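Local structure of uncharacterized tRNA/rRNA methyltransferase HI0380 (Haemophilus influenzae, 3ILK) at residues I8-E14 with I109-R115; T15-I21 with K42-S48; L36-P41 with A62-S67; S76-S82 with K127-N133. The protein is a TrmH-family protein of unknown substrate that probably transfers methyl groups from S-adenosyl-L-methionine to RNA. One frame throughout, in Å; residues are numbered along the deposited sequence.

Contact 1: residues I8-E14 with I109-R115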
loop_
_atom_site.group_PDB
_atom_site.type_symbol
_atom_site.label_atom_id
_atom_site.label_comp_id
_atom_site.label_asym_id
_atom_site.label_seq_id
_atom_site.Cartn_x
_atom_site.Cartn_y
_atom_site.Cartn_z
ATOM N N ILE A 8 4.940 17.638 15.990
ATOM C CA ILE A 8 5.210 16.284 16.542
ATOM C C ILE A 8 6.697 16.151 16.892
ATOM O O ILE A 8 7.543 16.225 16.027
ATOM C CB ILE A 8 4.879 15.140 15.541
ATOM C CG1 ILE A 8 3.382 15.163 15.112
ATOM C CG2 ILE A 8 5.339 13.781 16.104
ATOM C CD1 ILE A 8 3.109 14.415 13.712
ATOM N N ARG A 9 6.984 15.979 18.166
ATOM C CA ARG A 9 8.357 15.779 18.615
ATOM C C ARG A 9 8.618 14.292 18.721
ATOM O O ARG A 9 7.918 13.589 19.461
ATOM C CB ARG A 9 8.573 16.469 19.980
ATOM C CG ARG A 9 10.034 16.351 20.545
ATOM C CD ARG A 9 10.200 17.070 21.877
ATOM N NE ARG A 9 9.743 18.470 21.818
ATOM C CZ ARG A 9 9.385 19.223 22.859
ATOM N NH1 ARG A 9 9.416 18.770 24.122
ATOM N NH2 ARG A 9 8.954 20.458 22.622
ATOM N N ILE A 10 9.670 13.832 18.059
ATOM C CA ILE A 10 10.142 12.464 18.170
ATOM C C ILE A 10 11.224 12.425 19.262
ATOM O O ILE A 10 12.227 13.116 19.165
ATOM C CB ILE A 10 10.703 11.970 16.795
ATOM C CG1 ILE A 10 9.602 11.949 15.713
ATOM C CG2 ILE A 10 11.406 10.580 16.893
ATOM C CD1 ILE A 10 8.499 10.933 15.947
ATOM N N VAL A 11 11.001 11.639 20.313
ATOM C CA VAL A 11 11.983 11.578 21.397
ATOM C C VAL A 11 12.674 10.221 21.407
ATOM O O VAL A 11 12.026 9.205 21.440
ATOM C CB VAL A 11 11.316 11.803 22.784
ATOM C CG1 VAL A 11 12.420 11.742 23.912
ATOM C CG2 VAL A 11 10.430 13.145 22.780
ATOM N N LEU A 12 14.000 10.200 21.419
ATOM C CA LEU A 12 14.731 8.963 21.512
ATOM C C LEU A 12 15.468 8.848 22.874
ATOM O O LEU A 12 16.443 9.623 23.177
ATOM C CB LEU A 12 15.763 8.880 20.372
ATOM C CG LEU A 12 15.353 9.228 18.937
ATOM C CD1 LEU A 12 16.563 8.999 17.947
ATOM C CD2 LEU A 12 14.119 8.447 18.457
ATOM N N ILE A 13 14.999 7.881 23.675
ATOM C CA ILE A 13 15.574 7.614 25.006
ATOM C C ILE A 13 16.868 6.833 24.950
ATOM O O ILE A 13 16.878 5.662 24.568
ATOM C CB ILE A 13 14.636 6.818 25.896
ATOM C CG1 ILE A 13 13.199 7.444 25.902
ATOM C CG2 ILE A 13 15.169 6.755 27.326
ATOM C CD1 ILE A 13 13.135 8.907 26.358
ATOM N N GLU A 14 17.933 7.473 25.419
ATOM C CA GLU A 14 19.262 6.834 25.552
ATOM C C GLU A 14 19.615 6.024 24.362
ATOM O O GLU A 14 19.616 4.819 24.446
ATOM C CB GLU A 14 19.347 5.959 26.805
ATOM C CG GLU A 14 18.998 6.734 28.052
ATOM C CD GLU A 14 19.032 5.874 29.297
ATOM O OE1 GLU A 14 19.711 4.812 29.315
ATOM O OE2 GLU A 14 18.447 6.285 30.291
ATOM N N ILE A 109 2.529 16.954 20.500
ATOM C CA ILE A 109 2.516 15.551 20.750
ATOM C C ILE A 109 3.995 15.148 20.852
ATOM O O ILE A 109 4.828 15.529 19.985
ATOM C CB ILE A 109 1.842 14.800 19.520
ATOM C CG1 ILE A 109 0.411 15.266 19.288
ATOM C CG2 ILE A 109 1.945 13.270 19.660
ATOM C CD1 ILE A 109 0.301 16.215 18.094
ATOM N N ALA A 110 4.355 14.417 21.899
ATOM C CA ALA A 110 5.676 13.719 21.842
ATOM C C ALA A 110 5.434 12.228 21.596
ATOM O O ALA A 110 4.540 11.628 22.178
ATOM C CB ALA A 110 6.437 13.948 23.159
ATOM N N ILE A 111 6.149 11.630 20.667
ATOM C CA ILE A 111 6.191 10.192 20.610
ATOM C C ILE A 111 7.558 9.732 21.087
ATOM O O ILE A 111 8.558 10.097 20.491
ATOM C CB ILE A 111 5.859 9.709 19.197
ATOM C CG1 ILE A 111 4.544 10.411 18.709
ATOM C CG2 ILE A 111 5.717 8.209 19.192
ATOM C CD1 ILE A 111 4.249 10.150 17.241
ATOM N N VAL A 112 7.574 8.880 22.125
ATOM C CA VAL A 112 8.768 8.539 22.853
ATOM C C VAL A 112 9.072 7.106 22.528
ATOM O O VAL A 112 8.227 6.231 22.704
ATOM C CB VAL A 112 8.623 8.753 24.422
ATOM C CG1 VAL A 112 10.002 8.576 25.128
ATOM C CG2 VAL A 112 8.023 10.196 24.722
ATOM N N PHE A 113 10.289 6.913 22.045
ATOM C CA PHE A 113 10.869 5.623 21.696
ATOM C C PHE A 113 11.799 5.222 22.808
ATOM O O PHE A 113 12.847 5.883 23.053
ATOM C CB PHE A 113 11.569 5.726 20.334
ATOM C CG PHE A 113 10.606 5.970 19.183
ATOM C CD1 PHE A 113 10.111 7.260 18.916
ATOM C CD2 PHE A 113 10.187 4.911 18.384
ATOM C CE1 PHE A 113 9.218 7.480 17.862
ATOM C CE2 PHE A 113 9.285 5.118 17.349
ATOM C CZ PHE A 113 8.789 6.405 17.094
ATOM N N GLY A 114 11.430 4.132 23.500
ATOM C CA GLY A 114 12.172 3.723 24.681
ATOM C C GLY A 114 13.353 2.961 24.173
ATOM O O GLY A 114 13.455 2.689 22.972
ATOM N N ARG A 115 14.252 2.632 25.086
ATOM C CA ARG A 115 15.418 1.837 24.790
ATOM C C ARG A 115 15.091 0.450 24.216
ATOM O O ARG A 115 14.218 -0.269 24.725
ATOM C CB ARG A 115 16.199 1.659 26.084
ATOM C CG ARG A 115 16.527 2.969 26.790
ATOM C CD ARG A 115 16.513 2.846 28.351
ATOM N NE ARG A 115 15.194 3.286 28.833
ATOM C CZ ARG A 115 14.975 4.277 29.702
ATOM N NH1 ARG A 115 13.749 4.585 30.024
ATOM N NH2 ARG A 115 15.973 4.967 30.237
HETATM O O HOH W 1 15.808 4.668 22.234
#

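Contact 2: residues T15-I21 with K42-S48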
loop_
_atom_site.group_PDB
_atom_site.type_symbol
_atom_site.label_atom_id
_atom_site.label_comp_id
_atom_site.label_asym_id
_atom_site.label_seq_id
_atom_site.Cartn_x
_atom_site.Cartn_y
_atom_site.Cartn_z
ATOM N N THR A 15 19.946 6.669 23.254
ATOM C CA THR A 15 20.410 5.951 22.098
ATOM C C THR A 15 21.814 5.502 22.437
ATOM O O THR A 15 22.474 6.141 23.250
ATOM C CB THR A 15 20.501 6.887 20.867
ATOM O OG1 THR A 15 21.395 7.993 21.161
ATOM C CG2 THR A 15 19.124 7.390 20.477
ATOM N N SER A 16 22.244 4.416 21.801
ATOM C CA SER A 16 23.570 3.825 21.961
ATOM C C SER A 16 24.516 4.223 20.837
ATOM O O SER A 16 25.280 5.216 20.974
ATOM C CB SER A 16 23.467 2.296 22.010
ATOM O OG SER A 16 22.622 1.897 23.082
ATOM N N HIS A 17 24.538 3.457 19.748
ATOM C CA HIS A 17 25.444 3.764 18.634
ATOM C C HIS A 17 25.028 5.101 18.042
ATOM O O HIS A 17 23.814 5.355 17.820
ATOM C CB HIS A 17 25.402 2.669 17.561
ATOM C CG HIS A 17 25.776 1.318 18.069
ATOM N ND1 HIS A 17 27.049 0.799 17.935
ATOM C CD2 HIS A 17 25.050 0.376 18.715
ATOM C CE1 HIS A 17 27.086 -0.406 18.474
ATOM N NE2 HIS A 17 25.889 -0.682 18.961
ATOM N N SER A 18 26.015 5.968 17.811
ATOM C CA SER A 18 25.741 7.331 17.375
ATOM C C SER A 18 25.126 7.337 15.976
ATOM O O SER A 18 24.451 8.284 15.604
ATOM C CB SER A 18 27.007 8.161 17.415
ATOM O OG SER A 18 27.986 7.543 16.640
ATOM N N GLY A 19 25.353 6.258 15.223
ATOM C CA GLY A 19 24.696 6.036 13.940
ATOM C C GLY A 19 23.189 5.899 14.010
ATOM O O GLY A 19 22.513 6.239 13.059
ATOM N N ASN A 20 22.655 5.395 15.124
ATOM C CA ASN A 20 21.218 5.207 15.273
ATOM C C ASN A 20 20.428 6.508 15.252
ATOM O O ASN A 20 19.291 6.551 14.774
ATOM C CB ASN A 20 20.918 4.462 16.571
ATOM C CG ASN A 20 21.500 3.064 16.575
ATOM O OD1 ASN A 20 21.963 2.582 15.543
ATOM N ND2 ASN A 20 21.485 2.408 17.732
ATOM N N ILE A 21 21.004 7.555 15.834
ATOM C CA ILE A 21 20.443 8.920 15.716
ATOM C C ILE A 21 20.388 9.334 14.232
ATOM O O ILE A 21 19.411 9.875 13.778
ATOM C CB ILE A 21 21.352 9.938 16.471
ATOM C CG1 ILE A 21 21.372 9.621 17.959
ATOM C CG2 ILE A 21 20.985 11.365 16.112
ATOM C CD1 ILE A 21 22.355 10.472 18.736
ATOM N N LYS A 42 24.160 8.300 24.306
ATOM C CA LYS A 42 25.471 7.842 24.754
ATOM C C LYS A 42 26.543 8.587 23.995
ATOM O O LYS A 42 27.646 8.879 24.501
ATOM C CB LYS A 42 25.546 6.352 24.487
ATOM C CG LYS A 42 26.859 5.691 24.858
ATOM C CD LYS A 42 26.687 4.186 24.702
ATOM C CE LYS A 42 27.859 3.448 25.348
ATOM N NZ LYS A 42 29.109 4.122 24.957
ATOM N N SER A 43 26.276 8.872 22.738
ATOM C CA SER A 43 27.274 9.596 21.975
ATOM C C SER A 43 26.667 10.164 20.707
ATOM O O SER A 43 25.805 9.540 20.095
ATOM C CB SER A 43 28.404 8.651 21.616
ATOM O OG SER A 43 28.327 8.371 20.249
ATOM N N VAL A 44 27.096 11.356 20.327
ATOM C CA VAL A 44 26.717 11.907 19.017
ATOM C C VAL A 44 27.980 12.420 18.360
ATOM O O VAL A 44 28.689 13.201 18.954
ATOM C CB VAL A 44 25.598 13.013 19.105
ATOM C CG1 VAL A 44 24.960 13.141 20.501
ATOM C CG2 VAL A 44 26.049 14.313 18.487
ATOM N N ASP A 45 28.264 11.992 17.138
ATOM C CA ASP A 45 29.552 12.300 16.518
ATOM C C ASP A 45 29.356 12.233 15.011
ATOM O O ASP A 45 28.219 12.253 14.553
ATOM C CB ASP A 45 30.586 11.271 16.970
ATOM C CG ASP A 45 30.161 9.843 16.628
ATOM O OD1 ASP A 45 29.423 9.645 15.631
ATOM O OD2 ASP A 45 30.534 8.910 17.371
ATOM N N GLU A 46 30.447 12.114 14.255
ATOM C CA GLU A 46 30.361 12.106 12.800
ATOM C C GLU A 46 29.374 11.051 12.261
ATOM O O GLU A 46 28.615 11.333 11.335
ATOM C CB GLU A 46 31.741 11.971 12.162
ATOM C CG GLU A 46 31.757 12.151 10.641
ATOM C CD GLU A 46 31.757 13.620 10.180
ATOM O OE1 GLU A 46 32.813 14.098 9.676
ATOM O OE2 GLU A 46 30.696 14.287 10.300
ATOM N N GLN A 47 29.356 9.869 12.872
ATOM C CA GLN A 47 28.420 8.810 12.499
ATOM C C GLN A 47 26.938 9.201 12.602
ATOM O O GLN A 47 26.135 8.714 11.806
ATOM C CB GLN A 47 28.674 7.523 13.305
ATOM C CG GLN A 47 30.014 6.859 13.030
ATOM C CD GLN A 47 30.299 6.789 11.549
ATOM O OE1 GLN A 47 29.539 6.175 10.779
ATOM N NE2 GLN A 47 31.384 7.442 11.127
ATOM N N SER A 48 26.582 10.061 13.570
ATOM C CA SER A 48 25.220 10.576 13.687
ATOM C C SER A 48 24.849 11.368 12.435
ATOM O O SER A 48 23.683 11.359 11.987
ATOM C CB SER A 48 25.074 11.461 14.937
ATOM O OG SER A 48 25.543 10.779 16.094
HETATM O O HOH W 2 24.059 7.576 20.997
HETATM O O HOH W 3 29.107 5.330 18.740
#

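Contact 3: residues L36-P41 with A62-S67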
loop_
_atom_site.group_PDB
_atom_site.type_symbol
_atom_site.label_atom_id
_atom_site.label_comp_id
_atom_site.label_asym_id
_atom_site.label_seq_id
_atom_site.Cartn_x
_atom_site.Cartn_y
_atom_site.Cartn_z
ATOM N N LEU A 36 13.297 16.488 16.470
ATOM C CA LEU A 36 13.968 15.398 17.113
ATOM C C LEU A 36 14.520 15.838 18.502
ATOM O O LEU A 36 15.151 16.888 18.641
ATOM C CB LEU A 36 15.124 14.890 16.197
ATOM C CG LEU A 36 15.945 13.774 16.836
ATOM C CD1 LEU A 36 15.087 12.499 16.982
ATOM C CD2 LEU A 36 17.242 13.479 16.001
ATOM N N CYS A 37 14.274 15.006 19.508
ATOM C CA CYS A 37 14.796 15.195 20.857
ATOM C C CYS A 37 15.458 13.905 21.362
ATOM O O CYS A 37 14.844 12.813 21.310
ATOM C CB CYS A 37 13.644 15.622 21.752
ATOM S SG CYS A 37 14.039 15.911 23.475
ATOM N N LEU A 38 16.714 14.038 21.802
ATOM C CA LEU A 38 17.537 12.994 22.431
ATOM C C LEU A 38 17.613 13.134 23.972
ATOM O O LEU A 38 17.860 14.245 24.478
ATOM C CB LEU A 38 18.944 13.020 21.820
ATOM C CG LEU A 38 19.049 13.147 20.275
ATOM C CD1 LEU A 38 20.528 13.142 19.829
ATOM C CD2 LEU A 38 18.246 12.000 19.573
ATOM N N VAL A 39 17.329 12.033 24.692
ATOM C CA VAL A 39 17.542 11.960 26.143
ATOM C C VAL A 39 18.822 11.208 26.378
ATOM O O VAL A 39 18.957 10.035 25.979
ATOM C CB VAL A 39 16.376 11.327 26.882
ATOM C CG1 VAL A 39 16.547 11.364 28.452
ATOM C CG2 VAL A 39 14.989 12.041 26.482
ATOM N N SER A 40 19.802 11.882 26.982
ATOM C CA SER A 40 21.053 11.215 27.347
ATOM C C SER A 40 21.528 10.244 26.270
ATOM O O SER A 40 21.656 9.066 26.552
ATOM C CB SER A 40 20.900 10.395 28.630
ATOM O OG SER A 40 20.703 11.266 29.701
ATOM N N PRO A 41 21.756 10.734 25.046
ATOM C CA PRO A 41 22.378 9.859 24.089
ATOM C C PRO A 41 23.738 9.503 24.628
ATOM O O PRO A 41 24.411 10.306 25.327
ATOM C CB PRO A 41 22.528 10.741 22.835
ATOM C CG PRO A 41 22.599 12.135 23.381
ATOM C CD PRO A 41 21.595 12.103 24.515
ATOM N N ALA A 62 18.352 19.016 16.684
ATOM C CA ALA A 62 17.795 18.209 17.756
ATOM C C ALA A 62 18.061 18.813 19.115
ATOM O O ALA A 62 19.113 19.371 19.369
ATOM C CB ALA A 62 18.307 16.766 17.712
ATOM N N ARG A 63 17.029 18.763 19.962
ATOM C CA ARG A 63 17.179 18.939 21.378
ATOM C C ARG A 63 17.976 17.797 22.014
ATOM O O ARG A 63 17.912 16.654 21.580
ATOM C CB ARG A 63 15.820 18.951 22.045
ATOM C CG ARG A 63 15.118 20.139 21.768
ATOM C CD ARG A 63 13.841 20.194 22.590
ATOM N NE ARG A 63 13.118 21.338 22.060
ATOM C CZ ARG A 63 12.078 21.906 22.633
ATOM N NH1 ARG A 63 11.611 21.429 23.786
ATOM N NH2 ARG A 63 11.538 22.959 22.032
ATOM N N VAL A 64 18.691 18.148 23.075
ATOM C CA VAL A 64 19.391 17.167 23.870
ATOM C C VAL A 64 19.217 17.492 25.327
ATOM O O VAL A 64 19.747 18.493 25.830
ATOM C CB VAL A 64 20.855 17.106 23.559
ATOM C CG1 VAL A 64 21.430 15.891 24.271
ATOM C CG2 VAL A 64 21.050 16.981 22.078
ATOM N N VAL A 65 18.492 16.606 26.006
ATOM C CA VAL A 65 18.167 16.807 27.415
ATOM C C VAL A 65 18.543 15.554 28.221
ATOM O O VAL A 65 18.835 14.474 27.653
ATOM C CB VAL A 65 16.648 17.195 27.642
ATOM C CG1 VAL A 65 16.289 18.512 26.876
ATOM C CG2 VAL A 65 15.661 16.032 27.248
ATOM N N ASP A 66 18.500 15.733 29.538
ATOM C CA ASP A 66 18.899 14.752 30.516
ATOM C C ASP A 66 17.710 14.026 31.165
ATOM O O ASP A 66 17.920 13.134 31.950
ATOM C CB ASP A 66 19.689 15.476 31.631
ATOM C CG ASP A 66 20.698 14.592 32.269
ATOM O OD1 ASP A 66 21.016 13.550 31.645
ATOM O OD2 ASP A 66 21.213 14.938 33.367
ATOM N N SER A 67 16.466 14.421 30.863
ATOM C CA SER A 67 15.329 13.852 31.569
ATOM C C SER A 67 14.099 13.736 30.638
ATOM O O SER A 67 13.986 14.442 29.595
ATOM C CB SER A 67 14.973 14.727 32.784
ATOM O OG SER A 67 14.035 15.761 32.451
HETATM O O HOH W 4 18.992 10.449 31.588
#

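Contact 4: residues S76-S82 with K127-N133. With EDO (1,2-ethanediol), chain C.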
loop_
_atom_site.group_PDB
_atom_site.type_symbol
_atom_site.label_atom_id
_atom_site.label_comp_id
_atom_site.label_asym_id
_atom_site.label_seq_id
_atom_site.Cartn_x
_atom_site.Cartn_y
_atom_site.Cartn_z
ATOM N N SER A 76 1.193 18.110 25.360
ATOM C CA SER A 76 0.134 17.651 26.243
ATOM C C SER A 76 -0.430 16.289 25.806
ATOM O O SER A 76 -1.297 15.735 26.492
ATOM C CB SER A 76 -0.972 18.724 26.358
ATOM O OG SER A 76 -1.540 18.887 25.074
ATOM N N LEU A 77 0.041 15.739 24.678
ATOM C CA LEU A 77 -0.267 14.341 24.335
ATOM C C LEU A 77 1.067 13.642 24.194
ATOM O O LEU A 77 1.850 14.046 23.399
ATOM C CB LEU A 77 -1.006 14.178 23.010
ATOM C CG LEU A 77 -1.344 12.755 22.446
ATOM C CD1 LEU A 77 -2.114 11.844 23.429
ATOM C CD2 LEU A 77 -2.140 12.801 21.074
ATOM N N VAL A 78 1.254 12.600 24.980
ATOM C CA VAL A 78 2.478 11.866 25.066
ATOM C C VAL A 78 2.191 10.400 24.722
ATOM O O VAL A 78 1.304 9.801 25.315
ATOM C CB VAL A 78 3.023 11.975 26.471
ATOM C CG1 VAL A 78 4.383 11.180 26.611
ATOM C CG2 VAL A 78 3.226 13.467 26.831
ATOM N N ILE A 79 2.948 9.842 23.762
ATOM C CA ILE A 79 2.738 8.491 23.330
ATOM C C ILE A 79 4.072 7.843 23.546
ATOM O O ILE A 79 5.094 8.352 22.996
ATOM C CB ILE A 79 2.448 8.365 21.830
ATOM C CG1 ILE A 79 1.153 9.145 21.428
ATOM C CG2 ILE A 79 2.191 6.890 21.433
ATOM C CD1 ILE A 79 0.068 8.840 22.332
ATOM N N GLY A 80 4.101 6.755 24.319
ATOM C CA GLY A 80 5.408 5.967 24.440
ATOM C C GLY A 80 5.300 4.612 23.750
ATOM O O GLY A 80 4.259 3.948 23.798
ATOM N N THR A 81 6.349 4.169 23.075
ATOM C CA THR A 81 6.277 2.869 22.448
ATOM C C THR A 81 6.457 1.856 23.585
ATOM O O THR A 81 7.115 2.135 24.616
ATOM C CB THR A 81 7.414 2.607 21.417
ATOM O OG1 THR A 81 8.642 2.813 22.078
ATOM C CG2 THR A 81 7.342 3.557 20.205
ATOM N N SER A 82 5.844 0.696 23.409
ATOM C CA SER A 82 6.010 -0.393 24.347
ATOM C C SER A 82 5.651 -1.758 23.798
ATOM O O SER A 82 4.840 -1.881 22.869
ATOM C CB SER A 82 5.260 -0.137 25.639
ATOM O OG SER A 82 3.906 -0.451 25.550
ATOM N N LYS A 127 3.679 8.303 32.647
ATOM C CA LYS A 127 3.583 9.624 32.049
ATOM C C LYS A 127 3.126 9.651 30.580
ATOM O O LYS A 127 2.867 10.736 30.057
ATOM C CB LYS A 127 4.857 10.421 32.283
ATOM C CG LYS A 127 5.107 10.773 33.760
ATOM C CD LYS A 127 6.564 11.238 33.955
ATOM C CE LYS A 127 6.761 11.966 35.294
ATOM N NZ LYS A 127 8.232 12.097 35.542
ATOM N N CYS A 128 2.926 8.488 29.956
ATOM C CA CYS A 128 2.328 8.435 28.626
ATOM C C CYS A 128 0.808 8.278 28.660
ATOM O O CYS A 128 0.306 7.468 29.422
ATOM C CB CYS A 128 2.859 7.274 27.864
ATOM S SG CYS A 128 4.647 7.398 27.713
ATOM N N HIS A 129 0.103 8.931 27.730
ATOM C CA HIS A 129 -1.389 8.846 27.730
ATOM C C HIS A 129 -1.731 7.535 27.013
ATOM O O HIS A 129 -2.665 6.852 27.398
ATOM C CB HIS A 129 -1.976 10.047 27.009
ATOM C CG HIS A 129 -1.660 11.343 27.692
ATOM N ND1 HIS A 129 -2.461 11.881 28.690
ATOM C CD2 HIS A 129 -0.594 12.171 27.578
ATOM C CE1 HIS A 129 -1.908 12.993 29.144
ATOM N NE2 HIS A 129 -0.776 13.191 28.489
ATOM N N TYR A 130 -0.907 7.147 26.027
ATOM C CA TYR A 130 -1.187 5.909 25.303
ATOM C C TYR A 130 0.122 5.200 25.077
ATOM O O TYR A 130 1.213 5.820 25.175
ATOM C CB TYR A 130 -2.005 6.076 23.965
ATOM C CG TYR A 130 -3.363 6.753 24.148
ATOM C CD1 TYR A 130 -3.470 8.136 24.020
ATOM C CD2 TYR A 130 -4.530 6.013 24.452
ATOM C CE1 TYR A 130 -4.686 8.787 24.196
ATOM C CE2 TYR A 130 -5.773 6.657 24.642
ATOM C CZ TYR A 130 -5.833 8.040 24.508
ATOM O OH TYR A 130 -7.014 8.709 24.663
ATOM N N HIS A 131 0.027 3.891 24.869
ATOM C CA HIS A 131 1.243 3.080 24.710
ATOM C C HIS A 131 1.174 2.401 23.387
ATOM O O HIS A 131 0.194 1.698 23.100
ATOM C CB HIS A 131 1.380 2.099 25.847
ATOM C CG HIS A 131 1.367 2.778 27.187
ATOM N ND1 HIS A 131 0.207 2.990 27.902
ATOM C CD2 HIS A 131 2.342 3.397 27.875
ATOM C CE1 HIS A 131 0.484 3.661 29.002
ATOM N NE2 HIS A 131 1.776 3.919 29.010
ATOM N N LEU A 132 2.233 2.605 22.588
ATOM C CA LEU A 132 2.211 2.278 21.172
ATOM C C LEU A 132 2.933 0.977 20.911
ATOM O O LEU A 132 4.125 0.858 21.180
ATOM C CB LEU A 132 2.794 3.436 20.356
ATOM C CG LEU A 132 2.919 3.211 18.827
ATOM C CD1 LEU A 132 1.549 2.947 18.271
ATOM C CD2 LEU A 132 3.559 4.446 18.129
ATOM N N ASN A 133 2.198 -0.020 20.423
ATOM C CA ASN A 133 2.844 -1.288 20.152
ATOM C C ASN A 133 2.728 -1.568 18.675
ATOM O O ASN A 133 1.635 -1.424 18.089
ATOM C CB ASN A 133 2.206 -2.433 20.965
ATOM C CG ASN A 133 2.803 -3.779 20.611
ATOM O OD1 ASN A 133 2.193 -4.572 19.895
ATOM N ND2 ASN A 133 4.017 -4.018 21.060
HETATM C C1 EDO C . 11.927 1.919 20.443
HETATM O O1 EDO C . 10.693 1.404 19.906
HETATM C C2 EDO C . 13.065 0.884 20.306
HETATM O O2 EDO C . 12.668 -0.201 19.452
#

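Contact 1: residues I8-E14 with I109-R115
The guanidinium of Arg115 carries the CG2 methyl of Ile13 on one face, with Ile13 CG2 3.4 Å from Arg115 CZ and over the centre of the group. At its edge stands the carboxylate of Glu14, turned 86° from the guanidinium plane. The salt bridge between Arg115 NH2 and Glu14 OE2, 2.8 Å long, is weak as a hydrogen bond, while Glu124 takes NH1 of the same arginine. The Phe113 ring receives Val11 O at its edge, in plane; Ile10 CG2 reaches Phe113 CE1 obliquely at 3.9 Å. These groups decorate two adjacent parallel strands, 8-13 and 109-113, in the middle of the sheet of a SPOUT-type methyltransferase domain. Five backbone bonds join the strands, among them Val11 N to Ile111 O, almost straight at 178°. Ile8, Ile10 and Leu12 share one face with Ile111 and Phe113, and helix 145-169 packs on the last two. On the other face Val11 lies beside Val112, pointing the same way. With CG1 anti to the carbonyl carbon (chi1 -49°), the longer branch of Ile13 runs to Val112, where Ile13 CD1 is tight against Val112 CG1 at 3.4 Å. Gly114, which by similarity binds S-adenosyl-L-methionine, follows directly on strand 109-113.

Contact 2: residues T15-I21 with K42-S48
Ser18 OG donates to Asp45 OD1 over 2.7 Å, meeting that oxygen on the syn side but 32° out of the carboxylate plane, and hydrogen bonds of this kind centre on Ser18. A torsion of 56° places its hydroxyl between the backbone N and carbonyl carbon of Ser18, facing the 42-48 segment. The carbonyl of Ser18 is used as well: Ser48 OG donates to Ser18 O at 2.8 Å, coming from above the carbonyl plane and not along a lone pair. The serine is thus gripped at both its side chain and its main chain. A backbone bond, Lys42 N to Thr15 O (2.9 Å), fastens the other end.

Asp45 and Ser48 form a capping box at the start of helix 46-50: Asp45 N donates to Ser48 OG, and Asp45 OD1 accepts a weak bond from Gln47 N. Ser18 lies at the N-terminal end of helix 18-31, so the starts of two helices, each following a strand of the sheet, are tied together by groups that also serve the cap.

Water adds a second layer. One molecule joins Thr15 OG1 to Ser16 O and accepts from Ser43 N; another accepts from Ser18 N, with a weak, long link to Ser43 OG.

Apolar contact is slight: Ile21 extends CD1 to Val44 CG1 at 4.1 Å, while Pro41 touches Ile21 and Thr15. Carbons also rest against carbonyl oxygens in van der Waals contact, Ile21 CD1 3.8 Å from Ser43 O and Lys42 CB 3.7 Å from Ser16 O.

Contact 3: residues L36-P41 with A62-S67
Cys37 and Arg63 meet through the first carbons of their side chains, and the cysteine can be followed outward from there. Its CB lies 4.0 Å from Arg63 CB. Cys37 SG, extended away from the backbone N with chi1 at 180°, then comes within 3.8 Å of Arg63 CB and reaches on to Val65 CG2 at 4.1 Å. The same face holds Val39, whose CG2 approaches Val65 CG2, and is covered by Ala71 of helix 68-71. Strand 63-65 is the outermost strand at this end of the parallel sheet, and strand 35-39 is its neighbour. Four backbone bonds make the ladder; the bond from Leu38 N to Arg63 O is nearly straight at 177°, although the donor is tilted 33° from the carbonyl plane. On the opposite face, which carries Leu38 and Val64, Ala62 CB packs at 3.9 Å against Leu36 CD2, and Ile21 of helix 18-31 touches Leu38. Past the end of strand 35-39, Pro41 CD lies 3.8 Å from Val64 CG1. A water joins Ser40 OG to Asp66 O, at 2.9 Å from that oxygen, and so bridges the two segments where they leave the sheet. Ser67, the N-cap of helix 68-71, bonds through OG to Glu70.

Contact 4: residues S76-S82 with K127-N133
Strands 77-81 and 130-132 run side by side in the parallel sheet, and the first ends in Thr81 and Ser82, which by similarity bind S-adenosyl-L-methionine. At that end the backbone is firmly paired: Leu132 N donates to Gly80 O at 2.7 Å, and Ser82 N to Leu132 O. Beyond the ladder, Asn133 ND2 gives a bond of 2.9 Å to Ser82 O, on a lone pair in the carbonyl plane and with the acceptor only 6° out of the amide plane. The Asn133 side chain thus continues the pairing where the strands part.

In the SPOUT fold the cofactor is bound where the C-terminal ends of the strands run into loops, consistent with this place. Thr81 OG1 makes weak bonds to Gly114 N and Val112 O. Another weak one, 3.3 Å, links Thr81 OG1 to O1 of an ethanediol molecule, probably from the crystallisation liquor.

Toward the other end His129 N donates to Val78 O at 2.8 Å. Leu77 CD1 lies at the edge of the Tyr130 ring, in plane, 4.0 Å from Tyr130 CD1, while Lys101 makes a cation-pi contact with that ring. Ile79 spans two partners: Ile79 CD1 meets Tyr130 CB, and Ile79 CG2 lies 3.7 Å from Leu132 CB. The side chains of His129 and Val78 cross at about a right angle, His129 CD2 3.8 Å from Val78 CB. Cys128 SG packs over the backbone of Gly80, 3.7 Å from Gly80 CA, where no side chain intervenes. His131 is held by Thr91 at ND1 and by Leu125 O at NE2.

How the contacts relate
From the N terminus, strand 8-13 enters the middle of the sheet; its partner on one side, strand 109-113, comes some 95 residues later, so contact 1 closes a long loop. Contacts 2 and 3 both fall within that loop, and they cross each other: 15-21 and 36-41 precede 42-48 and 62-67. Contact 2 draws together two helix starts, and contact 3 adds the outer strand. Contact 4 opens inside the same loop at 76-82 but closes beyond it at 127-133, crossing contact 1 and following contacts 2 and 3 in series. Strand 8-13 joins contact 1 to contact 3 through strand 35-39; strand 109-113 joins it to contact 4 through strand 77-81.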